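Local structure of mitochondrial dynamics protein MID49 (Mus musculus, 4WOY) at residues 163-168 and 172-177. The protein is a mitochondrial outer membrane receptor that recruits the fission GTPase Drp1 to the mitochondrial surface, regulates its GTPase activity and is required for mitochondrial fission. The protein carries 1 engineered substitution. Residues are numbered along the deposited sequence; the frame is centred on the assembly and turned at random.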
loop_
_atom_site.group_PDB
_atom_site.type_symbol
_atom_site.label_atom_id
_atom_site.label_comp_id
_atom_site.label_asym_id
_atom_site.label_seq_id
_atom_site.Cartn_x
_atom_site.Cartn_y
_atom_site.Cartn_z
ATOM N N LEU A 163 1.819 -2.933 13.022
ATOM C CA LEU A 163 1.790 -4.024 13.979
ATOM C C LEU A 163 2.821 -5.049 13.542
ATOM O O LEU A 163 2.702 -5.619 12.464
ATOM C CB LEU A 163 0.400 -4.646 14.015
ATOM C CG LEU A 163 -0.613 -3.861 14.847
ATOM C CD1 LEU A 163 -2.002 -4.500 14.743
ATOM C CD2 LEU A 163 -0.156 -3.714 16.281
ATOM N N LEU A 164 3.822 -5.321 14.368
ATOM C CA LEU A 164 4.853 -6.247 13.919
ATOM C C LEU A 164 4.558 -7.636 14.467
ATOM O O LEU A 164 4.249 -7.823 15.643
ATOM C CB LEU A 164 6.260 -5.780 14.343
ATOM C CG LEU A 164 6.874 -4.540 13.654
ATOM C CD1 LEU A 164 8.307 -4.286 14.127
ATOM C CD2 LEU A 164 6.837 -4.622 12.129
ATOM N N LEU A 165 4.640 -8.615 13.575
ATOM C CA LEU A 165 4.324 -9.972 13.937
ATOM C C LEU A 165 5.505 -10.960 13.894
ATOM O O LEU A 165 6.065 -11.250 12.829
ATOM C CB LEU A 165 3.205 -10.461 13.029
ATOM C CG LEU A 165 2.851 -11.843 13.535
ATOM C CD1 LEU A 165 2.389 -11.673 14.938
ATOM C CD2 LEU A 165 1.786 -12.555 12.756
ATOM N N LYS A 166 5.856 -11.440 15.089
ATOM C CA LYS A 166 6.900 -12.429 15.368
ATOM C C LYS A 166 6.277 -13.682 16.009
ATOM O O LYS A 166 5.640 -13.607 17.049
ATOM C CB LYS A 166 7.985 -11.823 16.275
ATOM C CG LYS A 166 9.325 -12.541 16.311
ATOM C CD LYS A 166 10.141 -12.472 15.040
ATOM C CE LYS A 166 11.476 -13.185 15.288
ATOM N NZ LYS A 166 12.303 -13.478 14.077
ATOM N N VAL A 167 6.482 -14.832 15.404
ATOM C CA VAL A 167 7.357 -14.893 14.278
ATOM C C VAL A 167 6.391 -15.177 13.115
ATOM O O VAL A 167 6.273 -14.311 12.257
ATOM C CB VAL A 167 8.514 -15.956 14.468
ATOM C CG1 VAL A 167 9.662 -15.740 13.490
ATOM C CG2 VAL A 167 9.045 -15.954 15.899
ATOM N N GLN A 168 5.667 -16.305 13.034
ATOM C CA GLN A 168 5.580 -17.410 13.989
ATOM C C GLN A 168 6.739 -18.302 13.654
ATOM O O GLN A 168 7.030 -18.490 12.474
ATOM C CB GLN A 168 4.271 -18.163 13.841
ATOM C CG GLN A 168 4.124 -19.373 14.731
ATOM C CD GLN A 168 2.828 -20.095 14.463
ATOM O OE1 GLN A 168 1.999 -19.628 13.678
ATOM N NE2 GLN A 168 2.638 -21.235 15.111
ATOM N N LEU A 172 8.658 -17.394 9.522
ATOM C CA LEU A 172 7.828 -16.293 9.024
ATOM C C LEU A 172 7.987 -15.073 9.891
ATOM O O LEU A 172 8.201 -15.202 11.059
ATOM C CB LEU A 172 6.366 -16.693 8.995
ATOM C CG LEU A 172 5.682 -15.961 7.873
ATOM C CD1 LEU A 172 6.054 -16.629 6.564
ATOM C CD2 LEU A 172 4.176 -15.959 8.129
ATOM N N GLU A 173 7.926 -13.895 9.290
ATOM C CA GLU A 173 7.877 -12.617 9.991
ATOM C C GLU A 173 7.026 -11.720 9.152
ATOM O O GLU A 173 7.190 -11.755 7.938
ATOM C CB GLU A 173 9.260 -12.001 10.133
ATOM C CG GLU A 173 10.080 -12.489 11.284
ATOM C CD GLU A 173 11.510 -11.977 11.215
ATOM O OE1 GLU A 173 11.940 -11.569 10.115
ATOM O OE2 GLU A 173 12.218 -12.008 12.244
ATOM N N PHE A 174 6.158 -10.895 9.734
ATOM C CA PHE A 174 5.572 -9.832 8.916
ATOM C C PHE A 174 4.919 -8.664 9.646
ATOM O O PHE A 174 4.768 -8.661 10.864
ATOM C CB PHE A 174 4.560 -10.410 7.929
ATOM C CG PHE A 174 3.357 -11.005 8.562
ATOM C CD1 PHE A 174 3.355 -12.326 8.961
ATOM C CD2 PHE A 174 2.209 -10.253 8.732
ATOM C CE1 PHE A 174 2.240 -12.892 9.523
ATOM C CE2 PHE A 174 1.084 -10.811 9.311
ATOM C CZ PHE A 174 1.102 -12.135 9.695
ATOM N N THR A 175 4.523 -7.670 8.855
ATOM C CA THR A 175 3.990 -6.429 9.364
ATOM C C THR A 175 2.550 -6.186 8.929
ATOM O O THR A 175 2.206 -6.375 7.772
ATOM C CB THR A 175 4.846 -5.272 8.899
ATOM O OG1 THR A 175 6.193 -5.505 9.315
ATOM C CG2 THR A 175 4.353 -3.963 9.495
ATOM N N LEU A 176 1.707 -5.784 9.874
ATOM C CA LEU A 176 0.352 -5.384 9.559
ATOM C C LEU A 176 0.281 -3.857 9.562
ATOM O O LEU A 176 0.738 -3.199 10.508
ATOM C CB LEU A 176 -0.651 -5.963 10.555
ATOM C CG LEU A 176 -1.007 -7.448 10.428
ATOM C CD1 LEU A 176 -1.596 -7.950 11.741
ATOM C CD2 LEU A 176 -1.980 -7.719 9.288
ATOM N N ALA A 177 -0.240 -3.286 8.485
ATOM C CA ALA A 177 -0.495 -1.846 8.479
ATOM C C ALA A 177 -1.963 -1.634 8.785
ATOM O O ALA A 177 -2.834 -2.018 7.991
ATOM C CB ALA A 177 -0.112 -1.210 7.145
#
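L163 and L176 form one hydrogen-bonded pair of this antiparallel ladder: L163 N reaches L176 O at 2.7 Å, and L176 N returns to L163 O at 2.8 Å, both bonds nearly straight. L165 and F174 make the second such pair, with F174 N to L165 O at 3.1 Å and a more bent bond from L165 N to F174 O. Between them sits the non-hydrogen-bonded pair L164–T175, where T175 CA directs a C-H...O contact at L163 O.

On the buried face, L165 lies over the F174 ring, with its CB 4.2 Å from the ring centroid and almost on the normal, a CH-pi contact. F174 CG stands between its own backbone N and carbonyl carbon (chi1 66°), which brings the ring next to L165, and chi2 near -88° turns one face to L165 CB. L163 and L176 meet beside them through their CB atoms, 3.8 Å apart. Helix 18-42 packs on this face, touching L165 through L27.

The face of L164, K166, E173 and T175 is mixed: L164 CD2 packs against T175 CG2 at 3.7 Å, while the K166 chain bends at chi2 (69°) and runs alongside E173, bringing K166 NZ to E173 OE2 in a salt bridge whose modelled separation is too short to be trusted.

Strand 153-156 flanks 162-166, and strand 69-74 runs parallel to 173-182 on the far side. The arrangement is a beta hairpin within the mixed sheet of the nucleotidyltransferase-like domain of MID49.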